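Local coordinates for ribonucleoside triphosphate reductase (PDB 1L1L), which catalyses the cobalamin-dependent reduction of ribonucleoside triphosphates to 2'-deoxyribonucleoside triphosphates, as a monomeric class II ribonucleotide reductase, at residues 276-279 against 280-284; 72-75 against 76-80. All blocks are in the same frame, centred on the assembly; numbering follows the deposited sequence.

Contact 1: 276-279 against 280-284; sequences PLIS and MLLDV
L277 and L281 meet one turn apart on helix 275-289, their branched ends slanting across each other with L277 CG 3.9 Å from L281 CD1. The CB of L277 leads away from the following turn, but with CG anti to the backbone N (chi1 177°) the branch swings beside the carbonyl carbon and returns to its neighbour. Its CD1 also meets the methyl end of M280, whose CE lies 4.1 Å away; the thioether bends at its third torsion (chi3 98°), which brings CE to that methyl. Round the helix, I278 and L282 run alongside each other and point the same way, I278 CG2 being 3.9 Å from L282 CD1. Beneath these pairs run the i to i+4 backbone bonds of an alpha-helix. The bond from D283 N to S279 O is short and almost straight, 2.7 Å with an angle of 173° at the hydrogen.

The second shell explains the choice of residues. I278, L281 and L282 all touch L186 of strand 183-187, and L282 also meets L184; L277 touches W227 of helix 224-236, and M280 reaches I308 and A311 of helix 298-313. Apolar chains therefore suit these sides of the helix, while S279 and D283 are partly exposed, and S279 OG makes a weak hydrogen bond to M275 O.

The helix, in the insertion-domain family region, thus packs a strand and two helices together. On its polar side, the D283 carboxylate has OD2 3.4 Å from S279 O, with no hydrogen bond between them, and OD1 close to the E286 carboxylate. Such a concentration of negative charge would tend to raise the proton affinity of D283.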
loop_
_atom_site.group_PDB
_atom_site.type_symbol
_atom_site.label_atom_id
_atom_site.label_comp_id
_atom_site.label_asym_id
_atom_site.label_seq_id
_atom_site.Cartn_x
_atom_site.Cartn_y
_atom_site.Cartn_z
ATOM N N PRO A 276 -15.840 -7.847 15.836
ATOM C CA PRO A 276 -15.039 -8.453 14.765
ATOM C C PRO A 276 -13.947 -9.377 15.296
ATOM O O PRO A 276 -13.585 -10.363 14.639
ATOM C CB PRO A 276 -14.477 -7.241 14.013
ATOM C CG PRO A 276 -14.462 -6.157 15.065
ATOM C CD PRO A 276 -15.777 -6.380 15.771
ATOM N N LEU A 277 -13.423 -9.063 16.481
ATOM C CA LEU A 277 -12.381 -9.890 17.085
ATOM C C LEU A 277 -12.945 -11.243 17.522
ATOM O O LEU A 277 -12.275 -12.269 17.419
ATOM C CB LEU A 277 -11.766 -9.189 18.303
ATOM C CG LEU A 277 -10.714 -10.001 19.062
ATOM C CD1 LEU A 277 -9.543 -10.308 18.141
ATOM C CD2 LEU A 277 -10.248 -9.233 20.302
ATOM N N ILE A 278 -14.177 -11.234 18.018
ATOM C CA ILE A 278 -14.825 -12.463 18.479
ATOM C C ILE A 278 -14.944 -13.452 17.317
ATOM O O ILE A 278 -14.451 -14.573 17.398
ATOM C CB ILE A 278 -16.219 -12.149 19.073
ATOM C CG1 ILE A 278 -16.040 -11.374 20.387
ATOM C CG2 ILE A 278 -17.013 -13.438 19.310
ATOM C CD1 ILE A 278 -17.266 -10.661 20.863
ATOM N N SER A 279 -15.582 -13.013 16.241
ATOM C CA SER A 279 -15.760 -13.838 15.044
ATOM C C SER A 279 -14.420 -14.375 14.543
ATOM O O SER A 279 -14.278 -15.570 14.237
ATOM C CB SER A 279 -16.409 -13.014 13.938
ATOM O OG SER A 279 -17.584 -12.377 14.405
ATOM N N MET A 280 -13.429 -13.490 14.459
ATOM C CA MET A 280 -12.110 -13.883 13.987
ATOM C C MET A 280 -11.516 -15.004 14.834
ATOM O O MET A 280 -10.964 -15.964 14.302
ATOM C CB MET A 280 -11.164 -12.682 14.006
ATOM C CG MET A 280 -9.794 -12.958 13.423
ATOM S SD MET A 280 -8.539 -11.823 14.094
ATOM C CE MET A 280 -7.818 -12.853 15.361
ATOM N N LEU A 281 -11.615 -14.885 16.155
ATOM C CA LEU A 281 -11.064 -15.906 17.038
ATOM C C LEU A 281 -11.832 -17.220 16.899
ATOM O O LEU A 281 -11.241 -18.299 16.953
ATOM C CB LEU A 281 -11.112 -15.439 18.492
ATOM C CG LEU A 281 -10.152 -14.296 18.831
ATOM C CD1 LEU A 281 -10.552 -13.690 20.175
ATOM C CD2 LEU A 281 -8.714 -14.805 18.854
ATOM N N LEU A 282 -13.142 -17.122 16.733
ATOM C CA LEU A 282 -13.973 -18.317 16.587
ATOM C C LEU A 282 -13.681 -19.011 15.268
ATOM O O LEU A 282 -13.460 -20.223 15.233
ATOM C CB LEU A 282 -15.458 -17.955 16.671
ATOM C CG LEU A 282 -15.908 -17.442 18.048
ATOM C CD1 LEU A 282 -17.367 -17.060 17.989
ATOM C CD2 LEU A 282 -15.646 -18.497 19.118
ATOM N N ASP A 283 -13.667 -18.241 14.182
ATOM C CA ASP A 283 -13.386 -18.805 12.869
ATOM C C ASP A 283 -11.951 -19.316 12.730
ATOM O O ASP A 283 -11.707 -20.341 12.087
ATOM C CB ASP A 283 -13.707 -17.778 11.785
ATOM C CG ASP A 283 -15.198 -17.490 11.686
ATOM O OD1 ASP A 283 -16.004 -18.360 12.096
ATOM O OD2 ASP A 283 -15.571 -16.410 11.190
ATOM N N VAL A 284 -10.998 -18.608 13.333
ATOM C CA VAL A 284 -9.600 -19.008 13.291
ATOM C C VAL A 284 -9.408 -20.306 14.076
ATOM O O VAL A 284 -8.519 -21.119 13.780
ATOM C CB VAL A 284 -8.697 -17.891 13.894
ATOM C CG1 VAL A 284 -7.328 -18.427 14.235
ATOM C CG2 VAL A 284 -8.570 -16.757 12.891
#

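Contact 2: 72-75 against 76-80; sequences LELK and QSLTE
The backbone carbonyl of K75 is gripped from opposite faces of its plane by T79, one turn later on helix 72-90. T79 OG1 donates to K75 O at 2.7 Å from one face, tilted from the plane, while T79 N approaches over the other at 3.0 Å, standing 38° out of it. This is the familiar intrahelical threonine arrangement, in which the hydroxyl shares the i-4 carbonyl with its own amide N-H. A chi1 of -66° makes it possible, setting OG1 beside the backbone N, where it can meet K75 O.

Two further flat groups, of Q76 and E80, are paired along the helix. Q76 bends at its second torsion, bringing the edge of its amide to the carboxylate: NE2 donates to E80 OE2 at 3.1 Å and 177°, with the acceptor in the amide plane. OE2 receives it on its anti lone pair, the one away from the other carboxylate oxygen. Glutamine and glutamate spaced four apart suit this solvent-facing side, since both are long enough to meet and can face water as well.

Backbone bonds from S77 N to E73 O and from L78 N to L74 O continue the spiral, and the first turn is supported from before the helix by S71, whose OG accepts from L74 N.

On the inner side lie L74 and L78. They touch lightly, 4.3 Å between their CD1 atoms, and rest on the loop residues R65 and L66 respectively, while T79 meets I5. Leucine fits there because this side turns to the protein and the remainder largely to solvent. The contact is therefore the amphipathic opening of a surface helix in the alpha-domain family region, packed against the loop before it. Close to the helix backbone, L78 CG sits 3.4 Å from L74 O.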
loop_
_atom_site.group_PDB
_atom_site.type_symbol
_atom_site.label_atom_id
_atom_site.label_comp_id
_atom_site.label_asym_id
_atom_site.label_seq_id
_atom_site.Cartn_x
_atom_site.Cartn_y
_atom_site.Cartn_z
ATOM N N LEU A 72 26.495 23.298 14.791
ATOM C CA LEU A 72 25.673 24.408 14.336
ATOM C C LEU A 72 25.544 24.342 12.823
ATOM O O LEU A 72 24.478 24.617 12.272
ATOM C CB LEU A 72 26.316 25.739 14.750
ATOM C CG LEU A 72 25.536 27.035 14.531
ATOM C CD1 LEU A 72 24.283 27.028 15.387
ATOM C CD2 LEU A 72 26.419 28.227 14.908
ATOM N N GLU A 73 26.628 23.963 12.150
ATOM C CA GLU A 73 26.608 23.872 10.694
ATOM C C GLU A 73 25.677 22.754 10.227
ATOM O O GLU A 73 24.959 22.901 9.235
ATOM C CB GLU A 73 28.009 23.606 10.139
ATOM C CG GLU A 73 28.035 23.567 8.616
ATOM C CD GLU A 73 29.405 23.264 8.046
ATOM O OE1 GLU A 73 29.525 23.206 6.799
ATOM O OE2 GLU A 73 30.359 23.086 8.838
ATOM N N LEU A 74 25.711 21.641 10.948
ATOM C CA LEU A 74 24.882 20.483 10.632
ATOM C C LEU A 74 23.400 20.840 10.657
ATOM O O LEU A 74 22.651 20.506 9.741
ATOM C CB LEU A 74 25.144 19.365 11.643
ATOM C CG LEU A 74 24.246 18.125 11.557
ATOM C CD1 LEU A 74 24.433 17.456 10.201
ATOM C CD2 LEU A 74 24.594 17.159 12.687
ATOM N N LYS A 75 22.991 21.524 11.719
ATOM C CA LYS A 75 21.606 21.916 11.901
ATOM C C LYS A 75 21.102 22.924 10.874
ATOM O O LYS A 75 19.926 22.903 10.512
ATOM C CB LYS A 75 21.422 22.445 13.318
ATOM C CG LYS A 75 21.894 21.454 14.365
ATOM C CD LYS A 75 21.699 21.966 15.776
ATOM C CE LYS A 75 20.231 22.111 16.119
ATOM N NZ LYS A 75 20.052 22.640 17.500
ATOM N N GLN A 76 21.983 23.799 10.395
ATOM C CA GLN A 76 21.586 24.789 9.403
ATOM C C GLN A 76 21.493 24.156 8.025
ATOM O O GLN A 76 20.650 24.536 7.211
ATOM C CB GLN A 76 22.589 25.947 9.361
ATOM C CG GLN A 76 22.261 27.025 8.334
ATOM C CD GLN A 76 20.839 27.560 8.466
ATOM O OE1 GLN A 76 20.308 27.704 9.573
ATOM N NE2 GLN A 76 20.222 27.870 7.332
ATOM N N SER A 77 22.379 23.200 7.762
ATOM C CA SER A 77 22.400 22.499 6.487
ATOM C C SER A 77 21.095 21.707 6.365
ATOM O O SER A 77 20.446 21.710 5.316
ATOM C CB SER A 77 23.596 21.545 6.434
ATOM O OG SER A 77 23.747 20.974 5.146
ATOM N N LEU A 78 20.730 21.034 7.451
ATOM C CA LEU A 78 19.506 20.247 7.494
ATOM C C LEU A 78 18.304 21.166 7.369
ATOM O O LEU A 78 17.324 20.829 6.702
ATOM C CB LEU A 78 19.428 19.464 8.798
ATOM C CG LEU A 78 20.310 18.219 8.856
ATOM C CD1 LEU A 78 20.084 17.513 10.181
ATOM C CD2 LEU A 78 19.979 17.294 7.687
ATOM N N THR A 79 18.384 22.333 8.005
ATOM C CA THR A 79 17.292 23.286 7.931
ATOM C C THR A 79 17.088 23.704 6.476
ATOM O O THR A 79 15.956 23.730 5.989
ATOM C CB THR A 79 17.560 24.531 8.814
ATOM O OG1 THR A 79 17.583 24.140 10.194
ATOM C CG2 THR A 79 16.454 25.567 8.623
ATOM N N GLU A 80 18.171 24.013 5.769
ATOM C CA GLU A 80 18.048 24.409 4.369
ATOM C C GLU A 80 17.537 23.263 3.491
ATOM O O GLU A 80 16.809 23.489 2.519
ATOM C CB GLU A 80 19.389 24.926 3.832
ATOM C CG GLU A 80 19.611 26.421 4.100
ATOM C CD GLU A 80 21.026 26.889 3.778
ATOM O OE1 GLU A 80 21.530 26.585 2.670
ATOM O OE2 GLU A 80 21.632 27.575 4.636
#

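Both contacts are short runs of alpha-helix joined by i to i+4 bonds, but their settings differ. Contact 2 opens helix 72-90 at the surface, about 33 Å from the centre of the chain; contact 1 lies in helix 275-289 of the B12-dependent insertion region, about 25 Å from that centre and on its opposite side. Their centres are about 52 Å apart and their nearest atoms about 41 Å, so they do not touch. Neither contains the C119-C419 disulfide, whose cysteines probably belong to the active site, as in the family. Both are structural packing, the insertion plausibly contributing to the monomer's mimicry of a dimer.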